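Local coordinates for alpha-actinin-like protein 1 (Schizosaccharomyces pombe, PDB 5BVR) that binds actin filaments through tandem calponin-homology domains and takes part in forming and organising the actin ring used in cytokinesis and septation, at residues 163-168 against 196-201; 171-176 against 191-196. All blocks are in the same frame, centred on the assembly; numbering follows the deposited sequence.

Contact 1: residues 163-168 against 196-201. With ZN (zinc ion), chain B.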
loop_
_atom_site.group_PDB
_atom_site.type_symbol
_atom_site.label_atom_id
_atom_site.label_comp_id
_atom_site.label_asym_id
_atom_site.label_seq_id
_atom_site.Cartn_x
_atom_site.Cartn_y
_atom_site.Cartn_z
ATOM N N ALA A 163 -5.367 9.447 16.086
ATOM C CA ALA A 163 -4.386 9.496 17.170
ATOM C C ALA A 163 -2.981 9.530 16.591
ATOM O O ALA A 163 -2.119 10.259 17.103
ATOM C CB ALA A 163 -4.539 8.310 18.081
ATOM N N LEU A 164 -2.731 8.754 15.533
ATOM C CA LEU A 164 -1.405 8.767 14.920
ATOM C C LEU A 164 -1.052 10.161 14.448
ATOM O O LEU A 164 0.058 10.619 14.648
ATOM C CB LEU A 164 -1.351 7.793 13.748
ATOM C CG LEU A 164 -1.126 6.321 14.064
ATOM C CD1 LEU A 164 -1.196 5.511 12.767
ATOM C CD2 LEU A 164 0.195 6.073 14.745
ATOM N N ILE A 165 -2.000 10.831 13.803
ATOM C CA ILE A 165 -1.772 12.174 13.291
ATOM C C ILE A 165 -1.568 13.148 14.449
ATOM O O ILE A 165 -0.614 13.935 14.453
ATOM C CB ILE A 165 -2.938 12.640 12.416
ATOM C CG1 ILE A 165 -2.976 11.784 11.146
ATOM C CG2 ILE A 165 -2.780 14.106 12.043
ATOM C CD1 ILE A 165 -4.217 11.986 10.322
ATOM N N HIS A 166 -2.462 13.099 15.425
ATOM C CA HIS A 166 -2.369 14.006 16.559
ATOM C C HIS A 166 -1.031 13.908 17.308
ATOM O O HIS A 166 -0.439 14.941 17.689
ATOM C CB HIS A 166 -3.535 13.762 17.522
ATOM C CG HIS A 166 -3.474 14.575 18.767
ATOM N ND1 HIS A 166 -3.223 14.012 19.999
ATOM C CD2 HIS A 166 -3.639 15.901 18.980
ATOM C CE1 HIS A 166 -3.227 14.964 20.919
ATOM N NE2 HIS A 166 -3.499 16.115 20.330
ATOM N N GLN A 167 -0.545 12.700 17.557
ATOM C CA GLN A 167 0.674 12.568 18.350
ATOM C C GLN A 167 1.887 13.060 17.566
ATOM O O GLN A 167 2.850 13.562 18.148
ATOM C CB GLN A 167 0.890 11.156 18.882
ATOM C CG GLN A 167 1.007 10.080 17.845
ATOM C CD GLN A 167 2.393 9.974 17.278
ATOM O OE1 GLN A 167 3.384 10.130 18.002
ATOM N NE2 GLN A 167 2.475 9.662 15.978
ATOM N N HIS A 168 1.801 12.973 16.242
ATOM C CA HIS A 168 2.890 13.430 15.389
ATOM C C HIS A 168 2.825 14.949 15.169
ATOM O O HIS A 168 3.862 15.631 15.151
ATOM C CB HIS A 168 2.823 12.648 14.073
ATOM C CG HIS A 168 3.689 13.190 12.982
ATOM N ND1 HIS A 168 5.076 13.083 12.974
ATOM C CD2 HIS A 168 3.343 13.871 11.869
ATOM C CE1 HIS A 168 5.523 13.644 11.857
ATOM N NE2 HIS A 168 4.499 14.150 11.190
ATOM N N LYS A 196 -3.510 16.196 2.845
ATOM C CA LYS A 196 -3.297 17.626 2.566
ATOM C C LYS A 196 -2.076 18.206 3.274
ATOM O O LYS A 196 -1.409 19.095 2.733
ATOM C CB LYS A 196 -4.551 18.413 2.933
ATOM C CG LYS A 196 -4.453 19.903 2.678
ATOM C CD LYS A 196 -5.757 20.608 3.031
ATOM C CE LYS A 196 -5.667 22.105 2.778
ATOM N NZ LYS A 196 -4.556 22.728 3.549
ATOM N N SER A 197 -1.780 17.721 4.474
ATOM C CA SER A 197 -0.768 18.343 5.313
ATOM C C SER A 197 0.478 17.481 5.478
ATOM O O SER A 197 1.545 17.996 5.831
ATOM C CB SER A 197 -1.332 18.692 6.694
ATOM O OG SER A 197 -2.374 19.644 6.594
ATOM N N ILE A 198 0.360 16.182 5.223
ATOM C CA ILE A 198 1.462 15.269 5.495
ATOM C C ILE A 198 1.911 14.525 4.230
ATOM O O ILE A 198 2.875 13.757 4.272
ATOM C CB ILE A 198 1.126 14.290 6.642
ATOM C CG1 ILE A 198 0.365 15.029 7.746
ATOM C CG2 ILE A 198 2.417 13.627 7.192
ATOM C CD1 ILE A 198 -0.031 14.208 8.950
ATOM N N GLY A 199 1.237 14.773 3.107
ATOM C CA GLY A 199 1.606 14.162 1.831
ATOM C C GLY A 199 1.355 12.663 1.727
ATOM O O GLY A 199 1.940 11.981 0.869
ATOM N N ILE A 200 0.509 12.135 2.603
ATOM C CA ILE A 200 0.204 10.712 2.604
ATOM C C ILE A 200 -0.920 10.441 1.585
ATOM O O ILE A 200 -2.031 10.936 1.756
ATOM C CB ILE A 200 -0.218 10.260 4.008
ATOM C CG1 ILE A 200 0.991 10.293 4.958
ATOM C CG2 ILE A 200 -0.829 8.858 3.966
ATOM C CD1 ILE A 200 0.637 10.278 6.458
ATOM N N PRO A 201 -0.642 9.642 0.542
ATOM C CA PRO A 201 -1.657 9.444 -0.497
ATOM C C PRO A 201 -2.862 8.688 0.027
ATOM O O PRO A 201 -2.728 7.798 0.863
ATOM C CB PRO A 201 -0.923 8.600 -1.544
ATOM C CG PRO A 201 0.073 7.825 -0.783
ATOM C CD PRO A 201 0.530 8.771 0.327
HETATM ZN ZN ZN B . 6.217 12.121 14.125
HETATM O O HOH W 1 5.455 10.034 14.626
HETATM O O HOH W 2 6.321 13.146 15.848
#
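Ile198 carries this contact from one side, sending its CD1 methyl between Ile165 and His168 of the neighbouring helix. That methyl lies 4.1 Å from CG2 of Ile165, the two side chains crossing at a slant, and 4.5 Å from CD2 of His168, approaching the imidazole obliquely. The distances describe loose van der Waals contact, and the contact between the segments is made by carbon atoms alone. In Ile198 CG1 stands anti to the carbonyl carbon (chi1 -40°) and the chain is extended beyond it, which carries CD1 across to the helix of residues 159-168.

Across the ring from CD2, ND1 of His168 binds a zinc ion at 1.9 Å, and two waters, at 2.0 and 2.3 Å from the metal, share its coordination with Asp235 near the chain's C-terminus. The more distant water also accepts a long hydrogen bond, 3.3 Å, from NE2 of Gln167. The same NE2 gives a second one, 2.9 Å, to O of Leu164 three residues back, a bent bond (142°) that uses a lone pair in the carbonyl plane, with the oxygen tilted from the glutamine amide plane. Phe231 of helix 217-234 stacks on the His168 ring, and Leu234 of that helix touches Ile198.

The arrangement belongs to the helical core of the second of the two calponin-homology domains that make up the actin-binding domain of this alpha-actinin, with a zinc site at its margin.

Contact 2: residues 171-176 against 191-196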
loop_
_atom_site.group_PDB
_atom_site.type_symbol
_atom_site.label_atom_id
_atom_site.label_comp_id
_atom_site.label_asym_id
_atom_site.label_seq_id
_atom_site.Cartn_x
_atom_site.Cartn_y
_atom_site.Cartn_z
ATOM N N ASP A 171 -0.824 20.163 16.367
ATOM C CA ASP A 171 -1.371 21.365 15.771
ATOM C C ASP A 171 -2.322 21.099 14.602
ATOM O O ASP A 171 -3.122 21.976 14.262
ATOM C CB ASP A 171 -0.233 22.270 15.288
ATOM C CG ASP A 171 0.660 21.593 14.281
ATOM O OD1 ASP A 171 1.294 20.568 14.634
ATOM O OD2 ASP A 171 0.747 22.105 13.146
ATOM N N LEU A 172 -2.272 19.897 14.007
ATOM C CA LEU A 172 -3.064 19.608 12.799
ATOM C C LEU A 172 -4.436 18.997 13.071
ATOM O O LEU A 172 -5.359 19.111 12.261
ATOM C CB LEU A 172 -2.316 18.653 11.873
ATOM C CG LEU A 172 -1.176 19.263 11.071
ATOM C CD1 LEU A 172 -0.559 18.177 10.211
ATOM C CD2 LEU A 172 -1.650 20.443 10.211
ATOM N N LEU A 173 -4.569 18.335 14.207
ATOM C CA LEU A 173 -5.765 17.556 14.476
ATOM C C LEU A 173 -5.931 17.574 15.977
ATOM O O LEU A 173 -5.124 16.977 16.684
ATOM C CB LEU A 173 -5.593 16.124 13.934
ATOM C CG LEU A 173 -6.856 15.266 13.759
ATOM C CD1 LEU A 173 -6.595 14.078 12.837
ATOM C CD2 LEU A 173 -7.359 14.758 15.066
ATOM N N ASP A 174 -6.951 18.285 16.451
ATOM C CA ASP A 174 -7.274 18.368 17.873
ATOM C C ASP A 174 -8.075 17.149 18.331
ATOM O O ASP A 174 -9.312 17.168 18.353
ATOM C CB ASP A 174 -8.060 19.650 18.157
ATOM C CG ASP A 174 -8.297 19.883 19.637
ATOM O OD1 ASP A 174 -7.990 18.986 20.451
ATOM O OD2 ASP A 174 -8.805 20.973 19.984
ATOM N N TYR A 175 -7.355 16.114 18.740
ATOM C CA TYR A 175 -7.944 14.816 19.058
ATOM C C TYR A 175 -8.994 14.888 20.179
ATOM O O TYR A 175 -10.043 14.246 20.112
ATOM C CB TYR A 175 -6.825 13.857 19.461
ATOM C CG TYR A 175 -7.293 12.458 19.715
ATOM C CD1 TYR A 175 -7.375 11.538 18.677
ATOM C CD2 TYR A 175 -7.687 12.054 20.982
ATOM C CE1 TYR A 175 -7.815 10.258 18.897
ATOM C CE2 TYR A 175 -8.126 10.784 21.219
ATOM C CZ TYR A 175 -8.194 9.884 20.177
ATOM O OH TYR A 175 -8.646 8.617 20.421
ATOM N N ASN A 176 -8.704 15.668 21.213
ATOM C CA ASN A 176 -9.588 15.725 22.367
ATOM C C ASN A 176 -10.923 16.404 22.081
ATOM O O ASN A 176 -11.879 16.239 22.838
ATOM C CB ASN A 176 -8.869 16.402 23.528
ATOM C CG ASN A 176 -7.652 15.625 23.964
ATOM O OD1 ASN A 176 -7.688 14.395 24.037
ATOM N ND2 ASN A 176 -6.556 16.331 24.230
ATOM N N PHE A 191 -7.986 11.034 7.003
ATOM C CA PHE A 191 -7.524 10.800 5.643
ATOM C C PHE A 191 -7.234 12.127 4.946
ATOM O O PHE A 191 -6.256 12.220 4.195
ATOM C CB PHE A 191 -8.551 10.006 4.838
ATOM C CG PHE A 191 -8.704 8.568 5.264
ATOM C CD1 PHE A 191 -8.042 8.040 6.375
ATOM C CD2 PHE A 191 -9.514 7.724 4.519
ATOM C CE1 PHE A 191 -8.215 6.682 6.718
ATOM C CE2 PHE A 191 -9.680 6.403 4.868
ATOM C CZ PHE A 191 -9.022 5.888 5.959
ATOM N N ASP A 192 -8.073 13.132 5.188
ATOM C CA ASP A 192 -7.916 14.448 4.553
ATOM C C ASP A 192 -6.665 15.162 5.064
ATOM O O ASP A 192 -5.873 15.698 4.286
ATOM C CB ASP A 192 -9.131 15.327 4.848
ATOM C CG ASP A 192 -10.367 14.925 4.081
ATOM O OD1 ASP A 192 -10.266 14.115 3.141
ATOM O OD2 ASP A 192 -11.462 15.445 4.426
ATOM N N ILE A 193 -6.484 15.174 6.371
ATOM C CA ILE A 193 -5.327 15.833 6.954
ATOM C C ILE A 193 -4.032 15.133 6.542
ATOM O O ILE A 193 -3.062 15.794 6.159
ATOM C CB ILE A 193 -5.444 15.908 8.469
ATOM C CG1 ILE A 193 -6.581 16.857 8.851
ATOM C CG2 ILE A 193 -4.147 16.384 9.087
ATOM C CD1 ILE A 193 -6.929 16.820 10.324
ATOM N N ALA A 194 -4.006 13.806 6.615
ATOM C CA ALA A 194 -2.852 13.023 6.157
ATOM C C ALA A 194 -2.454 13.401 4.737
ATOM O O ALA A 194 -1.277 13.615 4.431
ATOM C CB ALA A 194 -3.170 11.541 6.235
ATOM N N GLN A 195 -3.441 13.503 3.856
ATOM C CA GLN A 195 -3.144 13.822 2.460
ATOM C C GLN A 195 -2.728 15.278 2.295
ATOM O O GLN A 195 -1.691 15.568 1.695
ATOM C CB GLN A 195 -4.349 13.506 1.581
ATOM C CG GLN A 195 -4.080 13.605 0.101
ATOM C CD GLN A 195 -4.309 14.996 -0.426
ATOM O OE1 GLN A 195 -5.384 15.573 -0.238
ATOM N NE2 GLN A 195 -3.299 15.551 -1.091
ATOM N N LYS A 196 -3.510 16.196 2.845
ATOM C CA LYS A 196 -3.297 17.626 2.566
ATOM C C LYS A 196 -2.076 18.206 3.274
ATOM O O LYS A 196 -1.409 19.095 2.733
ATOM C CB LYS A 196 -4.551 18.413 2.933
ATOM C CG LYS A 196 -4.453 19.903 2.678
ATOM C CD LYS A 196 -5.757 20.608 3.031
ATOM C CE LYS A 196 -5.667 22.105 2.778
ATOM N NZ LYS A 196 -4.556 22.728 3.549
#
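Ile193 reaches from its helix to Leu172 and Leu173, two consecutive residues of the loop that joins helices 159-168 and 183-198 in the second calponin-homology domain. The pairing is a worked case of one branched side chain serving two neighbours: among the side chains, CG2 meets Leu172 and CD1 meets Leu173. CG2 of Ile193 lies 4.0 Å from CB of Leu172 and slightly farther from CD1 of that leucine; here the side chains lie alongside each other, pointing opposite ways. The longer branch passes diagonally across the side chain of Leu173, with CD1 of Ile193 3.7 Å from CD1 of Leu173 and nearly as close to its CG and CB.

The torsions explain this division. CG1 of Ile193 is anti to the carbonyl carbon (chi1 -68°) and CD1 continues the chain outward, while CG of Leu173 is set anti to the backbone N (chi1 -163°), bringing the isobutyl group beside that methyl. Cutting the side chain back to an alanine here would probably open a gap beside both leucines and let the loop settle less firmly on the helix.

Farther out, Leu172 also touches Ser197 and Ile198 of helix 183-198, whereas Leu173 rests on both Ile165 and Leu189 and so bridges the two helices. On the helix, Asp192 forms a salt bridge with Arg202. Where the loop backbone itself meets the helix, the CD1 methyl of Ile193 sits 3.4 Å from O of Leu172.

Both contacts draw on helix 183-198 and lie in the second calponin-homology domain, their centres about 6 Å apart. Contact 2 is nested inside the chain segment that contact 1 closes. Contact 1 joins the C-terminal part of that helix to helix 159-168 and is buried, yet its edge is polar, since one of its residues is a zinc ligand. Contact 2 sets a loop against the same helix; it is only partly buried, and its pairing is made of aliphatic carbons and a single carbonyl oxygen. The two also meet directly, through a probable hydrogen bond from Ile200 N to Ala194 O and through the His166 ring, which lies against the backbone O of Leu173 and CB of Tyr175.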